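Putative uncharacterized protein (Coprinopsis cinerea, PDB 3W9A) probably hydrolyses beta-glucan chains, being the catalytic domain of a glycoside hydrolase family 131 enzyme built as a beta-jelly roll. Local coordinates at residues G7-Y12 and S218-E223; T29-I34 and I82-A87; M117-H122 and R197-G202. All blocks are in the same frame, centred on the assembly; numbering follows the deposited sequence.

Contact 1: residues G7-Y12 and S218-E223; sequences GSFNNY and SGVYIE
F9 swings its CG to the side opposite its own carbonyl carbon (chi1 -65°), while V220 sets CG1 anti to its backbone N (chi1 -175°), which leaves CG2 beside that N; these two torsions bring F9 CE2 to 4.3 Å from V220 CG2. The contact joins strand 213-224 to the loop that leaves its antiparallel neighbour, strand 3-6, in one sheet of the beta-jelly roll, at the place where the chain of 7-12 departs from the sheet. S218 CA lies at the edge of the F9 ring, near its plane and 4.5 Å from CE2. The direct backbone link is poor: G7 N meets V220 O at 2.9 Å, but the angle at the hydrogen is only 121°, a weak bond. A water bridges the two backbones, donating to G7 O at 2.9 Å and accepting from V220 N at 2.8 Å. G7 can come this close because it has no side chain; a CB there would run into V220 O. V220 itself points toward the loop and also packs on W5 and F98.

Beyond G7 the loop is held by its own turns and by bonds to E58 and R60. S8 OG accepts from N10 N at 2.9 Å, an ST turn, and also pairs with E58. A type I turn follows from F9 to Y12, its F9 O bonded to Y12 N as well as to R60. The ring of F9 is folded back over the start of its own loop, and G7 O sits 3.8 Å above the plane of that ring, over its centre.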
loop_
_atom_site.group_PDB
_atom_site.type_symbol
_atom_site.label_atom_id
_atom_site.label_comp_id
_atom_site.label_asym_id
_atom_site.label_seq_id
_atom_site.Cartn_x
_atom_site.Cartn_y
_atom_site.Cartn_z
ATOM N N GLY A 7 0.308 -11.033 -1.533
ATOM C CA GLY A 7 1.474 -10.146 -1.472
ATOM C C GLY A 7 2.358 -10.351 -0.256
ATOM O O GLY A 7 3.141 -9.456 0.108
ATOM N N SER A 8 2.245 -11.516 0.382
ATOM C CA SER A 8 3.123 -11.879 1.490
ATOM C C SER A 8 4.558 -11.597 1.089
ATOM O O SER A 8 4.927 -11.824 -0.055
ATOM C CB SER A 8 2.993 -13.370 1.805
ATOM O OG SER A 8 4.088 -13.792 2.600
ATOM N N PHE A 9 5.362 -11.091 2.021
ATOM C CA PHE A 9 6.775 -10.887 1.765
ATOM C C PHE A 9 7.606 -12.074 2.276
ATOM O O PHE A 9 8.844 -11.990 2.322
ATOM C CB PHE A 9 7.258 -9.568 2.391
ATOM C CG PHE A 9 6.630 -8.353 1.781
ATOM C CD1 PHE A 9 6.888 -8.016 0.469
ATOM C CD2 PHE A 9 5.764 -7.551 2.514
ATOM C CE1 PHE A 9 6.298 -6.905 -0.110
ATOM C CE2 PHE A 9 5.181 -6.434 1.940
ATOM C CZ PHE A 9 5.442 -6.116 0.625
ATOM N N ASN A 10 6.954 -13.192 2.635
ATOM C CA ASN A 10 7.708 -14.303 3.242
ATOM C C ASN A 10 8.840 -14.822 2.333
ATOM O O ASN A 10 9.833 -15.308 2.830
ATOM C CB ASN A 10 6.796 -15.467 3.647
ATOM C CG ASN A 10 5.938 -15.155 4.846
ATOM O OD1 ASN A 10 6.170 -14.168 5.555
ATOM N ND2 ASN A 10 4.925 -16.002 5.083
ATOM N N ASN A 11 8.684 -14.724 1.018
ATOM C CA ASN A 11 9.704 -15.222 0.091
ATOM C C ASN A 11 10.669 -14.135 -0.326
ATOM O O ASN A 11 11.596 -14.390 -1.084
ATOM C CB ASN A 11 9.062 -15.833 -1.152
ATOM C CG ASN A 11 8.385 -17.148 -0.858
ATOM O OD1 ASN A 11 8.435 -17.650 0.263
ATOM N ND2 ASN A 11 7.739 -17.715 -1.867
ATOM N N TYR A 12 10.456 -12.923 0.178
ATOM C CA TYR A 12 11.328 -11.807 -0.159
ATOM C C TYR A 12 12.209 -11.538 1.040
ATOM O O TYR A 12 11.784 -10.896 1.992
ATOM C CB TYR A 12 10.514 -10.574 -0.590
ATOM C CG TYR A 12 9.839 -10.773 -1.927
ATOM C CD1 TYR A 12 10.457 -10.374 -3.120
ATOM C CD2 TYR A 12 8.596 -11.395 -2.013
ATOM C CE1 TYR A 12 9.822 -10.555 -4.350
ATOM C CE2 TYR A 12 7.970 -11.587 -3.233
ATOM C CZ TYR A 12 8.575 -11.176 -4.396
ATOM O OH TYR A 12 7.917 -11.401 -5.600
ATOM N N SER A 218 2.949 -3.812 5.382
ATOM C CA SER A 218 2.889 -5.256 5.609
ATOM C C SER A 218 1.484 -5.811 5.433
ATOM O O SER A 218 0.513 -5.063 5.358
ATOM C CB SER A 218 3.404 -5.588 7.002
ATOM O OG SER A 218 2.551 -5.033 7.970
ATOM N N GLY A 219 1.396 -7.134 5.358
ATOM C CA GLY A 219 0.110 -7.816 5.267
ATOM C C GLY A 219 -0.681 -7.442 4.023
ATOM O O GLY A 219 -1.867 -7.108 4.104
ATOM N N VAL A 220 -0.014 -7.499 2.871
ATOM C CA VAL A 220 -0.629 -7.091 1.615
ATOM C C VAL A 220 -1.228 -8.302 0.911
ATOM O O VAL A 220 -0.523 -9.278 0.666
ATOM C CB VAL A 220 0.394 -6.409 0.686
ATOM C CG1 VAL A 220 -0.301 -5.881 -0.567
ATOM C CG2 VAL A 220 1.095 -5.270 1.416
ATOM N N TYR A 221 -2.517 -8.233 0.588
ATOM C CA TYR A 221 -3.180 -9.282 -0.216
ATOM C C TYR A 221 -4.535 -8.817 -0.732
ATOM O O TYR A 221 -5.044 -7.762 -0.326
ATOM C CB TYR A 221 -3.328 -10.597 0.568
ATOM C CG TYR A 221 -4.326 -10.604 1.733
ATOM C CD1 TYR A 221 -3.978 -10.089 2.976
ATOM C CD2 TYR A 221 -5.611 -11.148 1.581
ATOM C CE1 TYR A 221 -4.879 -10.093 4.043
ATOM C CE2 TYR A 221 -6.514 -11.164 2.646
ATOM C CZ TYR A 221 -6.139 -10.640 3.868
ATOM O OH TYR A 221 -7.029 -10.654 4.910
ATOM N N ILE A 222 -5.116 -9.624 -1.610
ATOM C CA ILE A 222 -6.396 -9.334 -2.231
ATOM C C ILE A 222 -7.230 -10.601 -2.138
ATOM O O ILE A 222 -6.793 -11.670 -2.557
ATOM C CB ILE A 222 -6.228 -8.923 -3.710
ATOM C CG1 ILE A 222 -5.469 -7.586 -3.806
ATOM C CG2 ILE A 222 -7.590 -8.852 -4.410
ATOM C CD1 ILE A 222 -4.956 -7.240 -5.197
ATOM N N GLU A 223 -8.402 -10.488 -1.535
ATOM C CA GLU A 223 -9.252 -11.647 -1.319
ATOM C C GLU A 223 -10.652 -11.391 -1.863
ATOM O O GLU A 223 -11.072 -10.258 -2.054
ATOM C CB GLU A 223 -9.332 -11.954 0.173
ATOM C CG GLU A 223 -10.067 -10.861 0.961
ATOM C CD GLU A 223 -10.277 -11.183 2.409
ATOM O OE1 GLU A 223 -10.264 -12.377 2.788
ATOM O OE2 GLU A 223 -10.467 -10.222 3.179
HETATM O O HOH W 1 2.556 -8.483 2.737
#

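Contact 2: residues T29-I34 and I82-A87; sequences TYQWYI and IPQTNA
The amides of Q31 and Q84 meet with their planes 49° apart. Q31 NE2 gives its hydrogen within its own amide plane to Q84 OE1 at 3.1 Å, yet arrives from above the carbonyl plane of Q84. The same oxygen also takes bonds from W21 NE1 and Q26 NE2, so three donors grip it. The other end of the Q31 amide, OE1, rests 3.6 Å from I82 CB. Among the rings, Y30 has the nearly parallel ring of F9 beside it and W5 edge-to-face. Y33 brings CE2 to 4.2 Å from I82 CG1; its ring meets those of W23 and W72, and its side chain touches W21.

Strands 30-34 and 77-83 run antiparallel here in one sheet of the beta-jelly roll. Q31 and I82 form a hydrogen-bonded pair, Q31 N to I82 O at 2.7 Å and I82 N to Q31 O at 3.1 Å, with both side chains on one face. A further bond, Q84 N to T29 O at 2.8 Å, continues the pairing past P83. Q84 bends at chi2 (69°), which folds its amide back across the extended chain of Q31. With a leucine in place of Q31, Q84 OE1 would lose one of its three donors, and its amide would probably be held less firmly. Further along, I34 CD1 touches I82 CD1 at 4.1 Å, and H200 packs on both isoleucines.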
loop_
_atom_site.group_PDB
_atom_site.type_symbol
_atom_site.label_atom_id
_atom_site.label_comp_id
_atom_site.label_asym_id
_atom_site.label_seq_id
_atom_site.Cartn_x
_atom_site.Cartn_y
_atom_site.Cartn_z
ATOM N N THR A 29 5.589 -12.466 -7.047
ATOM C CA THR A 29 4.287 -11.835 -6.892
ATOM C C THR A 29 4.260 -10.320 -7.102
ATOM O O THR A 29 3.211 -9.719 -7.019
ATOM C CB THR A 29 3.753 -12.139 -5.487
ATOM O OG1 THR A 29 4.823 -11.995 -4.541
ATOM C CG2 THR A 29 3.184 -13.587 -5.432
ATOM N N TYR A 30 5.404 -9.713 -7.359
ATOM C CA TYR A 30 5.510 -8.252 -7.473
ATOM C C TYR A 30 6.340 -7.816 -8.672
ATOM O O TYR A 30 7.457 -8.296 -8.864
ATOM C CB TYR A 30 6.184 -7.689 -6.229
ATOM C CG TYR A 30 5.322 -7.623 -4.996
ATOM C CD1 TYR A 30 4.408 -6.588 -4.820
ATOM C CD2 TYR A 30 5.453 -8.553 -3.977
ATOM C CE1 TYR A 30 3.632 -6.502 -3.664
ATOM C CE2 TYR A 30 4.680 -8.463 -2.822
ATOM C CZ TYR A 30 3.782 -7.430 -2.676
ATOM O OH TYR A 30 3.010 -7.322 -1.550
ATOM N N GLN A 31 5.797 -6.874 -9.442
ATOM C CA GLN A 31 6.533 -6.224 -10.526
ATOM C C GLN A 31 7.339 -5.079 -9.931
ATOM O O GLN A 31 6.841 -4.317 -9.111
ATOM C CB GLN A 31 5.608 -5.677 -11.573
ATOM C CG GLN A 31 4.562 -6.651 -12.060
ATOM C CD GLN A 31 3.739 -6.110 -13.198
ATOM O OE1 GLN A 31 3.490 -4.913 -13.301
ATOM N NE2 GLN A 31 3.277 -7.000 -14.038
ATOM N N TRP A 32 8.582 -4.960 -10.360
ATOM C CA TRP A 32 9.470 -3.980 -9.762
ATOM C C TRP A 32 10.176 -3.253 -10.914
ATOM O O TRP A 32 11.158 -3.752 -11.475
ATOM C CB TRP A 32 10.430 -4.691 -8.836
ATOM C CG TRP A 32 11.531 -3.857 -8.235
ATOM C CD1 TRP A 32 12.839 -4.188 -8.155
ATOM C CD2 TRP A 32 11.397 -2.569 -7.640
ATOM N NE1 TRP A 32 13.544 -3.188 -7.540
ATOM C CE2 TRP A 32 12.674 -2.183 -7.201
ATOM C CE3 TRP A 32 10.306 -1.716 -7.397
ATOM C CZ2 TRP A 32 12.909 -0.975 -6.561
ATOM C CZ3 TRP A 32 10.542 -0.507 -6.734
ATOM C CH2 TRP A 32 11.822 -0.152 -6.324
ATOM N N TYR A 33 9.585 -2.132 -11.309
ATOM C CA TYR A 33 10.133 -1.272 -12.377
ATOM C C TYR A 33 9.922 0.228 -12.132
ATOM O O TYR A 33 10.596 1.024 -12.747
ATOM C CB TYR A 33 9.566 -1.655 -13.750
ATOM C CG TYR A 33 8.077 -1.440 -13.910
ATOM C CD1 TYR A 33 7.575 -0.274 -14.465
ATOM C CD2 TYR A 33 7.174 -2.406 -13.493
ATOM C CE1 TYR A 33 6.200 -0.075 -14.610
ATOM C CE2 TYR A 33 5.805 -2.221 -13.634
ATOM C CZ TYR A 33 5.315 -1.057 -14.182
ATOM O OH TYR A 33 3.941 -0.894 -14.307
ATOM N N ILE A 34 8.964 0.614 -11.277
ATOM C CA ILE A 34 8.727 2.018 -10.980
ATOM C C ILE A 34 9.717 2.414 -9.876
ATOM O O ILE A 34 9.415 2.345 -8.701
ATOM C CB ILE A 34 7.253 2.285 -10.566
ATOM C CG1 ILE A 34 6.297 1.867 -11.685
ATOM C CG2 ILE A 34 7.018 3.757 -10.269
ATOM C CD1 ILE A 34 4.823 2.008 -11.343
ATOM N N ILE A 82 4.037 -3.388 -8.094
ATOM C CA ILE A 82 2.727 -3.694 -8.653
ATOM C C ILE A 82 2.491 -5.193 -8.525
ATOM O O ILE A 82 3.422 -5.978 -8.670
ATOM C CB ILE A 82 2.630 -3.353 -10.149
ATOM C CG1 ILE A 82 3.122 -1.924 -10.447
ATOM C CG2 ILE A 82 1.222 -3.592 -10.685
ATOM C CD1 ILE A 82 2.187 -0.825 -10.006
ATOM N N PRO A 83 1.261 -5.597 -8.201
ATOM C CA PRO A 83 1.022 -7.031 -8.147
ATOM C C PRO A 83 1.320 -7.704 -9.470
ATOM O O PRO A 83 0.964 -7.175 -10.520
ATOM C CB PRO A 83 -0.471 -7.123 -7.841
ATOM C CG PRO A 83 -0.752 -5.886 -7.062
ATOM C CD PRO A 83 0.102 -4.833 -7.723
ATOM N N GLN A 84 1.991 -8.846 -9.400
ATOM C CA GLN A 84 2.170 -9.726 -10.546
ATOM C C GLN A 84 1.217 -10.897 -10.378
ATOM O O GLN A 84 1.345 -11.657 -9.416
ATOM C CB GLN A 84 3.606 -10.245 -10.603
ATOM C CG GLN A 84 3.875 -11.258 -11.725
ATOM C CD GLN A 84 3.817 -10.617 -13.098
ATOM O OE1 GLN A 84 4.590 -9.719 -13.414
ATOM N NE2 GLN A 84 2.942 -11.126 -13.943
ATOM N N THR A 85 0.265 -11.033 -11.305
ATOM C CA THR A 85 -0.709 -12.129 -11.291
ATOM C C THR A 85 -1.320 -12.300 -12.659
ATOM O O THR A 85 -1.353 -11.355 -13.436
ATOM C CB THR A 85 -1.855 -11.863 -10.282
ATOM O OG1 THR A 85 -2.800 -12.928 -10.322
ATOM C CG2 THR A 85 -2.577 -10.550 -10.571
ATOM N N ASN A 86 -1.810 -13.507 -12.949
ATOM C CA ASN A 86 -2.633 -13.753 -14.134
ATOM C C ASN A 86 -4.114 -13.674 -13.830
ATOM O O ASN A 86 -4.926 -13.760 -14.738
ATOM C CB ASN A 86 -2.362 -15.135 -14.714
ATOM C CG ASN A 86 -0.980 -15.254 -15.319
ATOM O OD1 ASN A 86 -0.298 -14.256 -15.619
ATOM N ND2 ASN A 86 -0.557 -16.489 -15.505
ATOM N N ALA A 87 -4.454 -13.540 -12.556
ATOM C CA ALA A 87 -5.851 -13.444 -12.123
ATOM C C ALA A 87 -6.515 -12.135 -12.494
ATOM O O ALA A 87 -5.853 -11.143 -12.772
ATOM C CB ALA A 87 -5.922 -13.630 -10.613
#

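Contact 3: residues M117-H122 and R197-G202; sequences MFFESH and RDFHVG. With GOL (glycerol), chain E.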
loop_
_atom_site.group_PDB
_atom_site.type_symbol
_atom_site.label_atom_id
_atom_site.label_comp_id
_atom_site.label_asym_id
_atom_site.label_seq_id
_atom_site.Cartn_x
_atom_site.Cartn_y
_atom_site.Cartn_z
HETATM N N MSE A 117 -0.521 3.764 -1.977
HETATM C CA MSE A 117 -1.435 2.632 -2.149
HETATM C C MSE A 117 -2.549 3.003 -3.113
HETATM O O MSE A 117 -3.723 2.890 -2.811
HETATM C CB MSE A 117 -1.942 2.166 -0.774
HETATM C CG MSE A 117 -0.859 1.890 0.285
HETATM SE SE MSE A 117 0.486 0.525 -0.262
HETATM C CE MSE A 117 -0.804 -0.834 -0.891
ATOM N N PHE A 118 -2.155 3.426 -4.308
ATOM C CA PHE A 118 -3.070 4.012 -5.280
ATOM C C PHE A 118 -3.167 3.190 -6.546
ATOM O O PHE A 118 -2.179 2.600 -6.990
ATOM C CB PHE A 118 -2.653 5.446 -5.658
ATOM C CG PHE A 118 -1.257 5.581 -6.234
ATOM C CD1 PHE A 118 -1.026 5.501 -7.602
ATOM C CD2 PHE A 118 -0.182 5.884 -5.408
ATOM C CE1 PHE A 118 0.266 5.662 -8.117
ATOM C CE2 PHE A 118 1.102 6.042 -5.916
ATOM C CZ PHE A 118 1.327 5.950 -7.268
ATOM N N PHE A 119 -4.361 3.182 -7.132
ATOM C CA PHE A 119 -4.525 2.704 -8.497
ATOM C C PHE A 119 -4.040 3.781 -9.443
ATOM O O PHE A 119 -4.054 4.962 -9.088
ATOM C CB PHE A 119 -5.987 2.385 -8.795
ATOM C CG PHE A 119 -6.477 1.161 -8.111
ATOM C CD1 PHE A 119 -6.364 -0.074 -8.707
ATOM C CD2 PHE A 119 -7.056 1.249 -6.864
ATOM C CE1 PHE A 119 -6.809 -1.205 -8.074
ATOM C CE2 PHE A 119 -7.529 0.128 -6.223
ATOM C CZ PHE A 119 -7.408 -1.104 -6.828
ATOM N N GLU A 120 -3.638 3.376 -10.652
ATOM C CA GLU A 120 -3.156 4.313 -11.685
ATOM C C GLU A 120 -4.112 5.492 -11.889
ATOM O O GLU A 120 -3.676 6.652 -11.966
ATOM C CB GLU A 120 -2.923 3.574 -13.006
ATOM C CG GLU A 120 -2.498 4.437 -14.182
ATOM C CD GLU A 120 -1.104 5.020 -14.054
ATOM O OE1 GLU A 120 -0.347 4.737 -13.107
ATOM O OE2 GLU A 120 -0.736 5.781 -14.951
ATOM N N SER A 121 -5.407 5.196 -11.942
ATOM C CA SER A 121 -6.442 6.213 -12.159
ATOM C C SER A 121 -6.791 7.017 -10.897
ATOM O O SER A 121 -7.602 7.941 -10.946
ATOM C CB SER A 121 -7.706 5.540 -12.667
ATOM O OG SER A 121 -8.314 4.776 -11.619
ATOM N N HIS A 122 -6.205 6.633 -9.767
ATOM C CA HIS A 122 -6.451 7.263 -8.469
ATOM C C HIS A 122 -7.919 7.201 -8.054
ATOM O O HIS A 122 -8.387 8.048 -7.285
ATOM C CB HIS A 122 -5.963 8.705 -8.472
ATOM C CG HIS A 122 -4.526 8.849 -8.850
ATOM N ND1 HIS A 122 -3.502 8.724 -7.936
ATOM C CD2 HIS A 122 -3.939 9.107 -10.043
ATOM C CE1 HIS A 122 -2.343 8.894 -8.553
ATOM N NE2 HIS A 122 -2.580 9.130 -9.829
ATOM N N ARG A 197 -2.786 -4.845 -13.397
ATOM C CA ARG A 197 -1.367 -4.564 -13.220
ATOM C C ARG A 197 -1.153 -3.068 -13.047
ATOM O O ARG A 197 -0.216 -2.482 -13.606
ATOM C CB ARG A 197 -0.554 -5.119 -14.395
ATOM C CG ARG A 197 -0.957 -4.540 -15.737
ATOM C CD ARG A 197 -0.261 -5.228 -16.886
ATOM N NE ARG A 197 -0.922 -6.488 -17.221
ATOM C CZ ARG A 197 -0.762 -7.139 -18.371
ATOM N NH1 ARG A 197 0.035 -6.654 -19.321
ATOM N NH2 ARG A 197 -1.421 -8.277 -18.583
ATOM N N ASP A 198 -2.036 -2.452 -12.263
ATOM C CA ASP A 198 -2.005 -1.004 -12.068
ATOM C C ASP A 198 -2.322 -0.554 -10.626
ATOM O O ASP A 198 -2.663 0.597 -10.407
ATOM C CB ASP A 198 -2.963 -0.336 -13.061
ATOM C CG ASP A 198 -4.413 -0.715 -12.819
ATOM O OD1 ASP A 198 -4.680 -1.438 -11.832
ATOM O OD2 ASP A 198 -5.273 -0.294 -13.629
ATOM N N PHE A 199 -2.171 -1.455 -9.658
ATOM C CA PHE A 199 -2.247 -1.080 -8.269
ATOM C C PHE A 199 -0.839 -0.885 -7.691
ATOM O O PHE A 199 0.006 -1.793 -7.740
ATOM C CB PHE A 199 -3.027 -2.121 -7.481
ATOM C CG PHE A 199 -3.226 -1.745 -6.039
ATOM C CD1 PHE A 199 -4.024 -0.653 -5.700
ATOM C CD2 PHE A 199 -2.616 -2.459 -5.026
ATOM C CE1 PHE A 199 -4.196 -0.293 -4.385
ATOM C CE2 PHE A 199 -2.791 -2.095 -3.696
ATOM C CZ PHE A 199 -3.586 -1.009 -3.381
ATOM N N HIS A 200 -0.594 0.299 -7.143
ATOM C CA HIS A 200 0.749 0.729 -6.780
ATOM C C HIS A 200 0.983 0.535 -5.306
ATOM O O HIS A 200 0.507 1.316 -4.483
ATOM C CB HIS A 200 0.975 2.184 -7.196
ATOM C CG HIS A 200 0.946 2.374 -8.682
ATOM N ND1 HIS A 200 1.994 2.924 -9.395
ATOM C CD2 HIS A 200 0.016 2.013 -9.599
ATOM C CE1 HIS A 200 1.682 2.944 -10.676
ATOM N NE2 HIS A 200 0.490 2.394 -10.825
ATOM N N VAL A 201 1.698 -0.539 -4.981
ATOM C CA VAL A 201 2.045 -0.818 -3.606
ATOM C C VAL A 201 3.308 -0.015 -3.296
ATOM O O VAL A 201 4.418 -0.461 -3.556
ATOM C CB VAL A 201 2.289 -2.316 -3.373
ATOM C CG1 VAL A 201 2.721 -2.571 -1.945
ATOM C CG2 VAL A 201 1.032 -3.119 -3.701
ATOM N N GLY A 202 3.124 1.171 -2.747
ATOM C CA GLY A 202 4.234 2.082 -2.510
ATOM C C GLY A 202 3.826 3.537 -2.426
ATOM O O GLY A 202 2.684 3.854 -2.075
HETATM C C1 GOL E . 3.279 2.226 -15.249
HETATM O O1 GOL E . 3.223 1.289 -16.330
HETATM C C2 GOL E . 1.871 2.486 -14.712
HETATM O O2 GOL E . 1.950 3.586 -13.812
HETATM C C3 GOL E . 1.310 1.241 -14.027
HETATM O O3 GOL E . 0.021 1.552 -13.449
HETATM O O HOH W 2 -6.590 2.031 -12.455
#
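F118 and H200 lie in an offset stack, ring centroids 4.6 Å apart and planes 19° from parallel. F118 CG sits between its backbone N and carbonyl carbon (chi1 58°), and this turns the ring over H200, whose CB stands 3.7 Å from the phenyl centroid, over the face. F199 meets F119 edge-to-face, its edge toward the F119 ring face with the planes at 52°; CD1 of F199 is 3.6 Å from CZ of F119. At the edge of the F119 ring lies D198 OD1, which is also bonded to T194.

The backbones form a loose antiparallel pairing of strands 114-119 and 199-201 in the jelly roll, with F118 and H200 on one face and F119 and F199 on the other. H200 N gives to F118 O at 2.8 Å and E120 N to D198 O at 3.0 Å, but the return bond from F118 N to H200 O is weak. Selenomethionine M117, bent at chi2 and chi3, curls back to bring CE 3.7 Å from F199 CE2. The imidazole of H200 is gripped at both nitrogens: ND1 pairs with E80, and NE2 makes a hydrogen bond of 2.8 Å with O3 of a glycerol, probably from the crystallisation liquor.

In the fold
All three contacts are largely buried, but contact 3 lies closest to the chain centre and is dominated by aromatic rings, one pair stacked and one edge-to-face, with exposed E120 at its margin beside glycerol. Contacts 2 and 3 reach the same sheet and touch: P83 and I82 pack on F199, and I34 on H200. Contact 1 belongs to the other sheet, where a departing loop is held by one weak bond and a water, whereas contact 2 pairs strands regularly and adds an amide bond. Contact 2 bridges to contact 1 through the probable hydrogen bonds of Y30 OH with G7 O and of Y12 OH with T29 N. Contacts 1 and 3 do not touch.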